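Local coordinates for protein FAD-binding oxidoreductase (Gulosibacter chungangensis, PDB 7PBG) that oxidises 4-ethylphenol with the help of a covalently bound FAD, a 4-alkylphenol oxidase whose chemistry includes dehydrogenation toward 4-vinylphenol, at residues A[277-283]-A[427-432]; A[255-260]-A[405-410]; A[54-60]-A[100-106]; A[22-26]-A[66-70]. One frame throughout, in Å; residues are numbered along the deposited sequence.

Contact 1: A[277-283]-A[427-432]; sequences IVRNVTF and YLAQFI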
loop_
_atom_site.group_PDB
_atom_site.type_symbol
_atom_site.label_atom_id
_atom_site.label_comp_id
_atom_site.label_asym_id
_atom_site.label_seq_id
_atom_site.Cartn_x
_atom_site.Cartn_y
_atom_site.Cartn_z
ATOM N N ILE A 277 -6.458 -9.835 18.844
ATOM C CA ILE A 277 -7.652 -10.625 18.454
ATOM C C ILE A 277 -8.618 -10.664 19.641
ATOM O O ILE A 277 -8.205 -10.628 20.797
ATOM C CB ILE A 277 -7.262 -12.028 17.953
ATOM C CG1 ILE A 277 -6.536 -12.841 19.011
ATOM C CG2 ILE A 277 -6.419 -11.911 16.686
ATOM C CD1 ILE A 277 -6.333 -14.315 18.655
ATOM N N VAL A 278 -9.875 -10.830 19.331
ATOM C CA VAL A 278 -10.935 -10.971 20.360
ATOM C C VAL A 278 -11.721 -12.201 19.956
ATOM O O VAL A 278 -12.470 -12.111 18.941
ATOM C CB VAL A 278 -11.839 -9.730 20.470
ATOM C CG1 VAL A 278 -12.758 -9.890 21.672
ATOM C CG2 VAL A 278 -11.035 -8.439 20.558
ATOM N N ARG A 279 -11.473 -13.341 20.595
ATOM C CA ARG A 279 -12.200 -14.557 20.157
ATOM C C ARG A 279 -13.215 -14.985 21.198
ATOM O O ARG A 279 -13.059 -14.733 22.416
ATOM C CB ARG A 279 -11.266 -15.707 19.807
ATOM C CG ARG A 279 -10.229 -16.044 20.831
ATOM C CD ARG A 279 -9.515 -17.288 20.293
ATOM N NE ARG A 279 -8.977 -17.287 18.931
ATOM C CZ ARG A 279 -8.211 -18.287 18.444
ATOM N NH1 ARG A 279 -7.953 -19.365 19.181
ATOM N NH2 ARG A 279 -7.740 -18.230 17.209
ATOM N N ASN A 280 -14.204 -15.714 20.714
ATOM C CA ASN A 280 -15.200 -16.314 21.622
ATOM C C ASN A 280 -14.642 -17.607 22.212
ATOM O O ASN A 280 -13.677 -18.185 21.683
ATOM C CB ASN A 280 -16.552 -16.473 20.965
ATOM C CG ASN A 280 -16.660 -17.507 19.872
ATOM O OD1 ASN A 280 -15.672 -17.965 19.304
ATOM N ND2 ASN A 280 -17.896 -17.836 19.545
ATOM N N VAL A 281 -15.298 -18.074 23.274
ATOM C CA VAL A 281 -14.816 -19.295 23.987
ATOM C C VAL A 281 -14.835 -20.482 23.030
ATOM O O VAL A 281 -13.890 -21.351 23.080
ATOM C CB VAL A 281 -15.599 -19.560 25.282
ATOM C CG1 VAL A 281 -17.056 -19.853 25.065
ATOM C CG2 VAL A 281 -14.936 -20.691 26.055
ATOM N N THR A 282 -15.786 -20.561 22.124
ATOM C CA THR A 282 -15.845 -21.746 21.245
ATOM C C THR A 282 -14.566 -21.852 20.407
ATOM O O THR A 282 -14.065 -23.003 20.199
ATOM C CB THR A 282 -17.077 -21.691 20.342
ATOM O OG1 THR A 282 -18.189 -21.454 21.203
ATOM C CG2 THR A 282 -17.288 -22.990 19.600
ATOM N N PHE A 283 -14.041 -20.722 19.929
ATOM C CA PHE A 283 -12.852 -20.744 19.049
ATOM C C PHE A 283 -11.696 -21.287 19.878
ATOM O O PHE A 283 -11.010 -22.236 19.475
ATOM C CB PHE A 283 -12.657 -19.353 18.453
ATOM C CG PHE A 283 -11.794 -19.295 17.224
ATOM C CD1 PHE A 283 -11.935 -18.232 16.362
ATOM C CD2 PHE A 283 -10.880 -20.289 16.924
ATOM C CE1 PHE A 283 -11.154 -18.148 15.227
ATOM C CE2 PHE A 283 -10.108 -20.218 15.771
ATOM C CZ PHE A 283 -10.201 -19.114 14.960
ATOM N N TYR A 427 -20.298 -21.889 15.521
ATOM C CA TYR A 427 -19.833 -20.510 15.226
ATOM C C TYR A 427 -18.618 -20.171 16.049
ATOM O O TYR A 427 -18.743 -19.971 17.246
ATOM C CB TYR A 427 -20.980 -19.548 15.534
ATOM C CG TYR A 427 -20.685 -18.086 15.418
ATOM C CD1 TYR A 427 -19.714 -17.567 14.558
ATOM C CD2 TYR A 427 -21.460 -17.206 16.148
ATOM C CE1 TYR A 427 -19.460 -16.209 14.483
ATOM C CE2 TYR A 427 -21.242 -15.851 16.056
ATOM C CZ TYR A 427 -20.269 -15.350 15.212
ATOM O OH TYR A 427 -20.145 -13.997 15.185
ATOM N N LEU A 428 -17.469 -20.122 15.397
ATOM C CA LEU A 428 -16.217 -19.659 15.995
ATOM C C LEU A 428 -16.043 -18.217 15.525
ATOM O O LEU A 428 -16.171 -17.952 14.323
ATOM C CB LEU A 428 -15.072 -20.565 15.557
ATOM C CG LEU A 428 -15.022 -21.913 16.275
ATOM C CD1 LEU A 428 -16.273 -22.753 16.050
ATOM C CD2 LEU A 428 -13.782 -22.659 15.816
ATOM N N ALA A 429 -15.832 -17.315 16.463
ATOM C CA ALA A 429 -15.924 -15.876 16.164
ATOM C C ALA A 429 -14.627 -15.220 16.575
ATOM O O ALA A 429 -14.102 -15.520 17.677
ATOM C CB ALA A 429 -17.106 -15.249 16.854
ATOM N N GLN A 430 -14.113 -14.354 15.715
ATOM C CA GLN A 430 -13.042 -13.442 16.139
ATOM C C GLN A 430 -13.456 -12.038 15.691
ATOM O O GLN A 430 -14.015 -11.879 14.602
ATOM C CB GLN A 430 -11.752 -14.020 15.588
ATOM C CG GLN A 430 -10.488 -13.280 15.982
ATOM C CD GLN A 430 -9.352 -14.255 15.830
ATOM O OE1 GLN A 430 -9.171 -15.167 16.648
ATOM N NE2 GLN A 430 -8.654 -14.152 14.724
ATOM N N PHE A 431 -13.155 -11.055 16.503
ATOM C CA PHE A 431 -13.288 -9.643 16.082
ATOM C C PHE A 431 -11.917 -9.018 16.223
ATOM O O PHE A 431 -11.200 -9.324 17.155
ATOM C CB PHE A 431 -14.304 -8.883 16.916
ATOM C CG PHE A 431 -15.740 -9.243 16.666
ATOM C CD1 PHE A 431 -16.515 -8.523 15.759
ATOM C CD2 PHE A 431 -16.271 -10.352 17.278
ATOM C CE1 PHE A 431 -17.828 -8.895 15.530
ATOM C CE2 PHE A 431 -17.582 -10.724 17.035
ATOM C CZ PHE A 431 -18.362 -9.981 16.179
ATOM N N ILE A 432 -11.548 -8.196 15.250
ATOM C CA ILE A 432 -10.226 -7.502 15.254
ATOM C C ILE A 432 -10.502 -6.060 14.824
ATOM O O ILE A 432 -11.168 -5.870 13.768
ATOM C CB ILE A 432 -9.235 -8.199 14.306
ATOM C CG1 ILE A 432 -8.964 -9.660 14.667
ATOM C CG2 ILE A 432 -7.946 -7.392 14.216
ATOM C CD1 ILE A 432 -8.315 -10.433 13.545
HETATM O O HOH W 1 -20.311 -20.736 19.339
#
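Val278 and Phe431 form the antiparallel hydrogen-bonded pair here: Phe431 N donates to Val278 O over 2.7 Å, while the return bond from Val278 N to Phe431 O is weak. Two residues along, Asn280 N donates to Ala429 O at 3.0 Å, and between them Arg279 and Gln430 make the non-hydrogen-bonded pair.

The polar side chains extend this ladder. Asn280, its CG between its own backbone N and carbonyl carbon (chi1 69°), is the N-cap of the helix from 281, its OD1 accepting from Phe283 N. From the opposite face of the amide, Ala429 N reaches OD1 at 2.9 Å. Asn280 ND2 donates almost straight to Tyr427 O at 3.2 Å and also holds Tyr413 OH, so asparagine suits a place needing both acceptor and donor. These strands are central in the broad antiparallel sheet of the C-terminal half, consistent with the cap domain of VAO-type flavoproteins. Extended Gln430 presents OE1 to Arg279 NE at 3.1 Å, in the guanidinium plane; the amide lies nearly coplanar with it (17°). Arg279 NH1 forms a salt bridge with Asp284. This face lies near the flavin, with FAD-binding Glu152 in a long, weak ion pair with Arg279.

Phe283 CD2 lies over the centre of one guanidinium face.

Among apolar groups, Phe283 CG packs on Leu428 CB at 3.9 Å. Leu428 CD1 meets Thr282 CG2 at 3.7 Å, and Ile277 CG2 faces Ile432 CG1 at 4.0 Å.

Contact 2: A[255-260]-A[405-410]; sequences LPAIME and SGEDAA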
loop_
_atom_site.group_PDB
_atom_site.type_symbol
_atom_site.label_atom_id
_atom_site.label_comp_id
_atom_site.label_asym_id
_atom_site.label_seq_id
_atom_site.Cartn_x
_atom_site.Cartn_y
_atom_site.Cartn_z
ATOM N N LEU A 255 -18.595 -7.908 24.877
ATOM C CA LEU A 255 -17.962 -7.590 23.586
ATOM C C LEU A 255 -18.011 -6.092 23.283
ATOM O O LEU A 255 -16.988 -5.554 22.847
ATOM C CB LEU A 255 -18.587 -8.426 22.468
ATOM C CG LEU A 255 -18.031 -8.190 21.073
ATOM C CD1 LEU A 255 -16.568 -8.624 20.964
ATOM C CD2 LEU A 255 -18.870 -8.935 20.045
ATOM N N PRO A 256 -19.141 -5.341 23.422
ATOM C CA PRO A 256 -19.087 -3.923 23.092
ATOM C C PRO A 256 -18.003 -3.154 23.850
ATOM O O PRO A 256 -17.204 -2.444 23.230
ATOM C CB PRO A 256 -20.488 -3.398 23.440
ATOM C CG PRO A 256 -21.345 -4.593 23.307
ATOM C CD PRO A 256 -20.505 -5.773 23.792
ATOM N N ALA A 257 -17.922 -3.323 25.166
ATOM C CA ALA A 257 -16.893 -2.610 25.920
ATOM C C ALA A 257 -15.485 -3.052 25.491
ATOM O O ALA A 257 -14.522 -2.223 25.585
ATOM C CB ALA A 257 -17.087 -2.798 27.385
ATOM N N ILE A 258 -15.318 -4.337 25.204
ATOM C CA ILE A 258 -13.997 -4.817 24.761
ATOM C C ILE A 258 -13.588 -4.047 23.501
ATOM O O ILE A 258 -12.483 -3.550 23.436
ATOM C CB ILE A 258 -13.964 -6.314 24.516
ATOM C CG1 ILE A 258 -14.258 -7.111 25.797
ATOM C CG2 ILE A 258 -12.654 -6.666 23.827
ATOM C CD1 ILE A 258 -14.579 -8.594 25.543
ATOM N N MET A 259 -14.484 -3.946 22.512
ATOM C CA MET A 259 -14.109 -3.357 21.230
ATOM C C MET A 259 -13.888 -1.844 21.441
ATOM O O MET A 259 -12.928 -1.316 20.893
ATOM C CB MET A 259 -15.176 -3.617 20.157
ATOM C CG MET A 259 -15.453 -5.059 19.870
ATOM S SD MET A 259 -14.021 -6.140 19.657
ATOM C CE MET A 259 -13.315 -5.366 18.204
ATOM N N GLU A 260 -14.730 -1.177 22.250
ATOM C CA GLU A 260 -14.637 0.275 22.429
ATOM C C GLU A 260 -13.401 0.587 23.277
ATOM O O GLU A 260 -12.873 1.677 23.113
ATOM C CB GLU A 260 -15.916 0.834 23.014
ATOM C CG GLU A 260 -17.060 0.774 22.036
ATOM C CD GLU A 260 -17.018 1.748 20.869
ATOM O OE1 GLU A 260 -16.219 2.704 20.908
ATOM O OE2 GLU A 260 -17.830 1.586 19.947
ATOM N N SER A 405 -17.042 -0.350 16.342
ATOM C CA SER A 405 -18.297 -0.090 17.066
ATOM C C SER A 405 -18.564 -1.283 17.955
ATOM O O SER A 405 -18.756 -2.371 17.416
ATOM C CB SER A 405 -19.465 0.147 16.144
ATOM O OG SER A 405 -20.686 0.090 16.891
ATOM N N GLY A 406 -18.565 -1.072 19.267
ATOM C CA GLY A 406 -18.973 -2.132 20.186
ATOM C C GLY A 406 -20.385 -2.592 19.878
ATOM O O GLY A 406 -20.636 -3.791 19.847
ATOM N N GLU A 407 -21.304 -1.635 19.737
ATOM C CA GLU A 407 -22.735 -1.942 19.618
ATOM C C GLU A 407 -22.907 -2.776 18.347
ATOM O O GLU A 407 -23.614 -3.819 18.400
ATOM C CB GLU A 407 -23.525 -0.631 19.642
ATOM C CG GLU A 407 -24.984 -0.804 19.303
ATOM C CD GLU A 407 -25.698 0.508 19.038
ATOM O OE1 GLU A 407 -25.250 1.531 19.570
ATOM O OE2 GLU A 407 -26.680 0.505 18.257
ATOM N N ASP A 408 -22.242 -2.400 17.249
ATOM C CA ASP A 408 -22.448 -3.123 15.969
ATOM C C ASP A 408 -21.767 -4.510 16.071
ATOM O O ASP A 408 -22.322 -5.475 15.521
ATOM C CB ASP A 408 -21.902 -2.379 14.750
ATOM C CG ASP A 408 -22.572 -1.024 14.512
ATOM O OD1 ASP A 408 -21.948 -0.202 13.780
ATOM O OD2 ASP A 408 -23.687 -0.803 15.082
ATOM N N ALA A 409 -20.625 -4.621 16.740
ATOM C CA ALA A 409 -19.929 -5.914 16.903
ATOM C C ALA A 409 -20.900 -6.872 17.585
ATOM O O ALA A 409 -21.075 -7.975 17.081
ATOM C CB ALA A 409 -18.644 -5.775 17.680
ATOM N N ALA A 410 -21.508 -6.449 18.707
ATOM C CA ALA A 410 -22.425 -7.306 19.494
ATOM C C ALA A 410 -23.627 -7.691 18.649
ATOM O O ALA A 410 -24.073 -8.814 18.769
ATOM C CB ALA A 410 -22.831 -6.626 20.770
HETATM O O HOH W 2 -20.677 1.064 20.539
#
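Pro256 and Gly406 bring their CA atoms to 3.4 Å where the short helical segments run at 135° to each other, their axes approaching to 7.6 Å. This is helix-to-helix packing: helices 255-266 and 406-422 lie side by side on the antiparallel sheet, with Leu255, Met259 and Ala409 all resting on Phe431 of strand 426-433. Glycine suits the crossing because a CB at 406 would collide with Pro256 O. Small residues continue the fit. Ala410 CB meets the ring of Pro256 at CG, 3.6 Å away, and Ala409 CB is approached by Leu255 CD2 at 4.0 Å and by Met259 CG at 3.9 Å.

The polar link lies at the start of helix 406-422, where Ser405 is the N-cap and its OG accepts from Asp408 N. Glu260, bent at chi2 (-72°), turns its carboxylate back to that end, and OE2 takes Gly406 N at 2.8 Å on its anti side. A negative group here probably also gains from the helix dipole, and OE1 makes a salt bridge with Lys120 of the second subunit. With an alanine here, Gly406 N is likely to lose its carboxylate acceptor and Lys120 of the second subunit the mate to its charge. One water closes the circuit: it donates to Glu260 OE2 at 3.0 Å and accepts from Glu407 N at 2.9 Å.

Contact 3: A[54-60]-A[100-106]; sequences KGSAVIW and TGTVLLH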
loop_
_atom_site.group_PDB
_atom_site.type_symbol
_atom_site.label_atom_id
_atom_site.label_comp_id
_atom_site.label_asym_id
_atom_site.label_seq_id
_atom_site.Cartn_x
_atom_site.Cartn_y
_atom_site.Cartn_z
ATOM N N LYS A 54 -13.833 -28.593 -9.965
ATOM C CA LYS A 54 -12.907 -29.760 -10.083
ATOM C C LYS A 54 -11.974 -29.540 -11.271
ATOM O O LYS A 54 -12.451 -29.567 -12.446
ATOM C CB LYS A 54 -13.661 -31.095 -10.156
ATOM C CG LYS A 54 -14.580 -31.368 -8.972
ATOM C CD LYS A 54 -13.973 -32.076 -7.850
ATOM C CE LYS A 54 -14.948 -32.323 -6.713
ATOM N NZ LYS A 54 -15.789 -33.520 -6.964
ATOM N N GLY A 55 -10.661 -29.454 -11.008
ATOM C CA GLY A 55 -9.672 -29.277 -12.081
ATOM C C GLY A 55 -9.504 -30.557 -12.901
ATOM O O GLY A 55 -9.891 -31.655 -12.413
ATOM N N SER A 56 -8.919 -30.429 -14.090
ATOM C CA SER A 56 -8.760 -31.512 -15.092
ATOM C C SER A 56 -7.400 -32.157 -14.950
ATOM O O SER A 56 -7.230 -33.324 -15.373
ATOM C CB SER A 56 -8.901 -30.995 -16.478
ATOM O OG SER A 56 -8.007 -29.893 -16.699
ATOM N N ALA A 57 -6.416 -31.385 -14.492
ATOM C CA ALA A 57 -5.014 -31.802 -14.559
ATOM C C ALA A 57 -4.262 -30.902 -13.593
ATOM O O ALA A 57 -4.786 -29.820 -13.241
ATOM C CB ALA A 57 -4.479 -31.683 -15.963
ATOM N N VAL A 58 -3.111 -31.373 -13.187
ATOM C CA VAL A 58 -2.178 -30.525 -12.409
ATOM C C VAL A 58 -0.813 -30.600 -13.044
ATOM O O VAL A 58 -0.379 -31.684 -13.466
ATOM C CB VAL A 58 -2.186 -30.878 -10.913
ATOM C CG1 VAL A 58 -1.666 -32.286 -10.590
ATOM C CG2 VAL A 58 -1.384 -29.846 -10.163
ATOM N N ILE A 59 -0.153 -29.446 -13.094
ATOM C CA ILE A 59 1.215 -29.325 -13.634
ATOM C C ILE A 59 2.080 -28.744 -12.521
ATOM O O ILE A 59 1.657 -27.793 -11.854
ATOM C CB ILE A 59 1.242 -28.433 -14.881
ATOM C CG1 ILE A 59 0.283 -28.934 -15.962
ATOM C CG2 ILE A 59 2.671 -28.292 -15.376
ATOM C CD1 ILE A 59 0.199 -28.046 -17.188
ATOM N N TRP A 60 3.269 -29.295 -12.397
ATOM C CA TRP A 60 4.305 -28.862 -11.446
ATOM C C TRP A 60 5.408 -28.174 -12.222
ATOM O O TRP A 60 6.422 -28.779 -12.581
ATOM C CB TRP A 60 4.804 -30.104 -10.707
ATOM C CG TRP A 60 3.736 -30.747 -9.896
ATOM C CD1 TRP A 60 2.826 -30.132 -9.098
ATOM C CD2 TRP A 60 3.482 -32.156 -9.781
ATOM N NE1 TRP A 60 2.029 -31.060 -8.477
ATOM C CE2 TRP A 60 2.402 -32.308 -8.874
ATOM C CE3 TRP A 60 4.072 -33.294 -10.340
ATOM C CZ2 TRP A 60 1.871 -33.551 -8.544
ATOM C CZ3 TRP A 60 3.560 -34.529 -9.995
ATOM C CH2 TRP A 60 2.496 -34.646 -9.092
ATOM N N THR A 100 -14.912 -25.793 -13.631
ATOM C CA THR A 100 -14.670 -27.228 -13.829
ATOM C C THR A 100 -13.750 -27.408 -15.057
ATOM O O THR A 100 -14.021 -26.746 -16.054
ATOM C CB THR A 100 -16.017 -27.937 -13.985
ATOM O OG1 THR A 100 -16.738 -27.723 -12.774
ATOM C CG2 THR A 100 -15.815 -29.405 -14.285
ATOM N N GLY A 101 -12.726 -28.267 -14.981
ATOM C CA GLY A 101 -11.870 -28.615 -16.127
ATOM C C GLY A 101 -10.667 -27.691 -16.245
ATOM O O GLY A 101 -9.829 -27.934 -17.120
ATOM N N THR A 102 -10.488 -26.766 -15.285
ATOM C CA THR A 102 -9.315 -25.866 -15.288
ATOM C C THR A 102 -8.084 -26.731 -15.081
ATOM O O THR A 102 -8.169 -27.677 -14.297
ATOM C CB THR A 102 -9.498 -24.745 -14.280
ATOM O OG1 THR A 102 -10.625 -23.988 -14.744
ATOM C CG2 THR A 102 -8.268 -23.851 -14.132
ATOM N N VAL A 103 -7.004 -26.411 -15.784
ATOM C CA VAL A 103 -5.685 -27.044 -15.543
ATOM C C VAL A 103 -5.064 -26.300 -14.356
ATOM O O VAL A 103 -4.937 -25.061 -14.448
ATOM C CB VAL A 103 -4.816 -26.998 -16.800
ATOM C CG1 VAL A 103 -3.389 -27.378 -16.510
ATOM C CG2 VAL A 103 -5.396 -27.877 -17.911
ATOM N N LEU A 104 -4.635 -27.012 -13.328
ATOM C CA LEU A 104 -4.060 -26.372 -12.113
ATOM C C LEU A 104 -2.543 -26.296 -12.247
ATOM O O LEU A 104 -1.903 -27.303 -12.743
ATOM C CB LEU A 104 -4.479 -27.187 -10.909
ATOM C CG LEU A 104 -5.967 -27.561 -10.861
ATOM C CD1 LEU A 104 -6.267 -28.258 -9.555
ATOM C CD2 LEU A 104 -6.847 -26.339 -11.004
ATOM N N LEU A 105 -1.970 -25.151 -11.852
ATOM C CA LEU A 105 -0.502 -25.002 -11.775
ATOM C C LEU A 105 -0.155 -24.933 -10.292
ATOM O O LEU A 105 -0.365 -23.907 -9.715
ATOM C CB LEU A 105 -0.012 -23.742 -12.494
ATOM C CG LEU A 105 0.096 -23.823 -14.008
ATOM C CD1 LEU A 105 -1.148 -24.397 -14.657
ATOM C CD2 LEU A 105 0.480 -22.472 -14.601
ATOM N N HIS A 106 0.409 -25.995 -9.725
ATOM C CA HIS A 106 0.927 -25.947 -8.343
ATOM C C HIS A 106 2.405 -25.539 -8.401
ATOM O O HIS A 106 3.272 -26.409 -8.481
ATOM C CB HIS A 106 0.651 -27.264 -7.650
ATOM C CG HIS A 106 1.136 -27.288 -6.252
ATOM N ND1 HIS A 106 1.342 -28.442 -5.587
ATOM C CD2 HIS A 106 1.540 -26.291 -5.454
ATOM C CE1 HIS A 106 1.830 -28.166 -4.384
ATOM N NE2 HIS A 106 1.944 -26.855 -4.274
#
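Lys54 O is gripped by two donors, Gly101 N from across the contact at 2.9 Å and the hydroxyl of Thr5. Ser56 follows with two bonds of its own: its N donates to Thr102 O at 2.9 Å, and its OG to Gly101 O at 2.7 Å from well above the carbonyl plane. The hydroxyl sits between the backbone N and carbonyl carbon of Ser56 (chi1 54°), which turns it across to the other segment. With a valine in its place, Gly101 O would probably be left without this donor, and the loop ahead of strand 103-106 would be held less firmly. Both glycines suit their places, Gly101 because its phi is positive and Gly55 because a CB would clash with Leu104.

Beyond the loops the segments become neighbouring parallel strands, Leu104 N donating to Ala57 O at 2.8 Å and Ile59 N to Leu104 O at 2.8 Å. Strand 103-106 lies between strands 57-59 and 81-84, which are joined by a beta-alpha-beta crossover through helix 64-77, in the FAD-binding domain of the PCMH family. Ala57, Ile59 and Val103 pack toward helix 12-26, and Ile59 CD1 reaches Val103 CG1 at 3.7 Å. On the other face Val58 lies alongside His106, pointing the same way.

At the far end the Trp60 edge comes to His106 O, with CD1 at 3.8 Å. The Trp60 five-membered ring and the imidazole meet obliquely, planes at 71°. Tyr41 OH ties the two together, bonded to both Trp60 NE1 and His106 ND1.

Contact 4: A[22-26]-A[66-70]; sequences FSETI and DVQVI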
loop_
_atom_site.group_PDB
_atom_site.type_symbol
_atom_site.label_atom_id
_atom_site.label_comp_id
_atom_site.label_asym_id
_atom_site.label_seq_id
_atom_site.Cartn_x
_atom_site.Cartn_y
_atom_site.Cartn_z
ATOM N N PHE A 22 2.255 -29.637 -23.124
ATOM C CA PHE A 22 2.743 -29.445 -21.729
ATOM C C PHE A 22 3.773 -30.528 -21.411
ATOM O O PHE A 22 4.886 -30.223 -20.919
ATOM C CB PHE A 22 1.587 -29.530 -20.742
ATOM C CG PHE A 22 0.539 -28.457 -20.855
ATOM C CD1 PHE A 22 0.870 -27.140 -21.060
ATOM C CD2 PHE A 22 -0.794 -28.761 -20.648
ATOM C CE1 PHE A 22 -0.117 -26.159 -21.091
ATOM C CE2 PHE A 22 -1.771 -27.789 -20.679
ATOM C CZ PHE A 22 -1.423 -26.489 -20.910
ATOM N N SER A 23 3.443 -31.793 -21.678
ATOM C CA SER A 23 4.367 -32.932 -21.393
ATOM C C SER A 23 5.694 -32.732 -22.141
ATOM O O SER A 23 6.762 -32.895 -21.510
ATOM C CB SER A 23 3.731 -34.255 -21.742
ATOM O OG SER A 23 2.500 -34.386 -21.060
ATOM N N GLU A 24 5.646 -32.437 -23.448
ATOM C CA GLU A 24 6.862 -32.332 -24.297
ATOM C C GLU A 24 7.754 -31.213 -23.738
ATOM O O GLU A 24 8.980 -31.437 -23.661
ATOM C CB GLU A 24 6.541 -32.110 -25.781
ATOM N N THR A 25 7.171 -30.084 -23.303
ATOM C CA THR A 25 7.931 -28.854 -22.948
ATOM C C THR A 25 8.373 -28.849 -21.477
ATOM O O THR A 25 9.438 -28.277 -21.199
ATOM C CB THR A 25 7.103 -27.612 -23.300
ATOM O OG1 THR A 25 5.861 -27.635 -22.599
ATOM C CG2 THR A 25 6.833 -27.489 -24.791
ATOM N N ILE A 26 7.548 -29.354 -20.570
ATOM C CA ILE A 26 7.742 -29.296 -19.083
ATOM C C ILE A 26 8.329 -30.630 -18.614
ATOM O O ILE A 26 9.129 -30.643 -17.656
ATOM C CB ILE A 26 6.389 -28.998 -18.402
ATOM C CG1 ILE A 26 5.738 -27.785 -19.054
ATOM C CG2 ILE A 26 6.511 -28.826 -16.894
ATOM C CD1 ILE A 26 6.681 -26.598 -19.070
ATOM N N ASP A 66 9.165 -22.355 -17.390
ATOM C CA ASP A 66 8.121 -23.416 -17.493
ATOM C C ASP A 66 6.755 -22.719 -17.430
ATOM O O ASP A 66 5.882 -22.993 -18.239
ATOM C CB ASP A 66 8.203 -24.459 -16.391
ATOM C CG ASP A 66 9.296 -25.501 -16.584
ATOM O OD1 ASP A 66 10.036 -25.424 -17.588
ATOM O OD2 ASP A 66 9.372 -26.398 -15.737
ATOM N N VAL A 67 6.546 -21.877 -16.435
ATOM C CA VAL A 67 5.264 -21.107 -16.343
ATOM C C VAL A 67 4.983 -20.377 -17.664
ATOM O O VAL A 67 3.824 -20.434 -18.176
ATOM C CB VAL A 67 5.247 -20.164 -15.124
ATOM C CG1 VAL A 67 3.957 -19.358 -15.102
ATOM C CG2 VAL A 67 5.372 -20.942 -13.853
ATOM N N GLN A 68 5.966 -19.688 -18.242
ATOM C CA GLN A 68 5.738 -18.942 -19.508
ATOM C C GLN A 68 5.252 -19.895 -20.609
ATOM O O GLN A 68 4.342 -19.533 -21.345
ATOM C CB GLN A 68 6.993 -18.239 -20.000
ATOM C CG GLN A 68 7.548 -17.265 -18.982
ATOM C CD GLN A 68 8.807 -16.643 -19.523
ATOM O OE1 GLN A 68 9.906 -17.098 -19.194
ATOM N NE2 GLN A 68 8.645 -15.675 -20.424
ATOM N N VAL A 69 5.923 -21.024 -20.777
ATOM C CA VAL A 69 5.606 -21.951 -21.895
ATOM C C VAL A 69 4.236 -22.549 -21.638
ATOM O O VAL A 69 3.476 -22.692 -22.615
ATOM C CB VAL A 69 6.680 -23.030 -22.158
ATOM C CG1 VAL A 69 6.938 -23.925 -20.994
ATOM C CG2 VAL A 69 6.338 -23.882 -23.385
ATOM N N ILE A 70 3.893 -22.882 -20.392
ATOM C CA ILE A 70 2.521 -23.403 -20.065
ATOM C C ILE A 70 1.457 -22.355 -20.436
ATOM O O ILE A 70 0.397 -22.697 -21.028
ATOM C CB ILE A 70 2.416 -23.805 -18.584
ATOM C CG1 ILE A 70 3.276 -25.041 -18.285
ATOM C CG2 ILE A 70 0.971 -24.006 -18.139
ATOM C CD1 ILE A 70 3.701 -25.135 -16.827
HETATM O O HOH W 3 10.129 -28.962 -15.764
#
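Ile26 and Val69 pass alongside one another, pointing opposite ways, and bring Ile26 CD1 to Val69 CG1 at 3.3 Å, tighter than usual for two methyl groups. The bend of Ile26 at chi2 (-53°) carries CD1 over to the facing helix, where it also touches Asp66 CB at 3.8 Å. Against Ile70 the same isoleucine crosses at about a right angle, CG1 to CG1 at 3.8 Å. Phe22 likewise stands across Ile70: the ring presents its edge, CE1 lying 3.5 Å from Ile70 O and 3.8 Å from Ile70 CG2. On the outer side, Thr25 CB and Val69 CG2 meet at 3.8 Å, while Thr25 OG1 turns back to Glu21 O of its own helix.

The two helical segments run nearly antiparallel, at 156°. Phe22 and Ile70 both rest on Ile59, which sets helices 12-26 and 64-77 against strand 57-59. Isoleucine suits position 26 because its two branches serve two neighbours, CG1 meeting Ile70 while CG2 lies near Asp66.

The one water bridge between the segments is at the Ile26-Asp66 end, donating to Ile26 O and to Asp66 OD2, the latter also held by Gly62 N. Cohesion therefore comes mainly from apolar side-chain packing, partly open to solvent at Thr25.

From the N terminus, contact 4 opens first and closes a loop at helix 64-77; contact 3 opens inside that loop, at 54-60, and closes beyond it at 100-106, so the two cross. They share a core around Ile59, joining helix 12-26 to helix 64-77 and the parallel strands 57-59 and 103-106. Much later in the chain, contact 2 opens at 255-260 and contact 1 at 277-283, and they close in the same order, at 405-410 and 427-432, crossing over long loops. Phe431 touches both helices of contact 2 and Val278 touches helix 255-266, so this helical layer is fastened to the sheet. Contacts 1 and 3 lie on opposite sides of the chain's centre, their own centres about 35 Å apart.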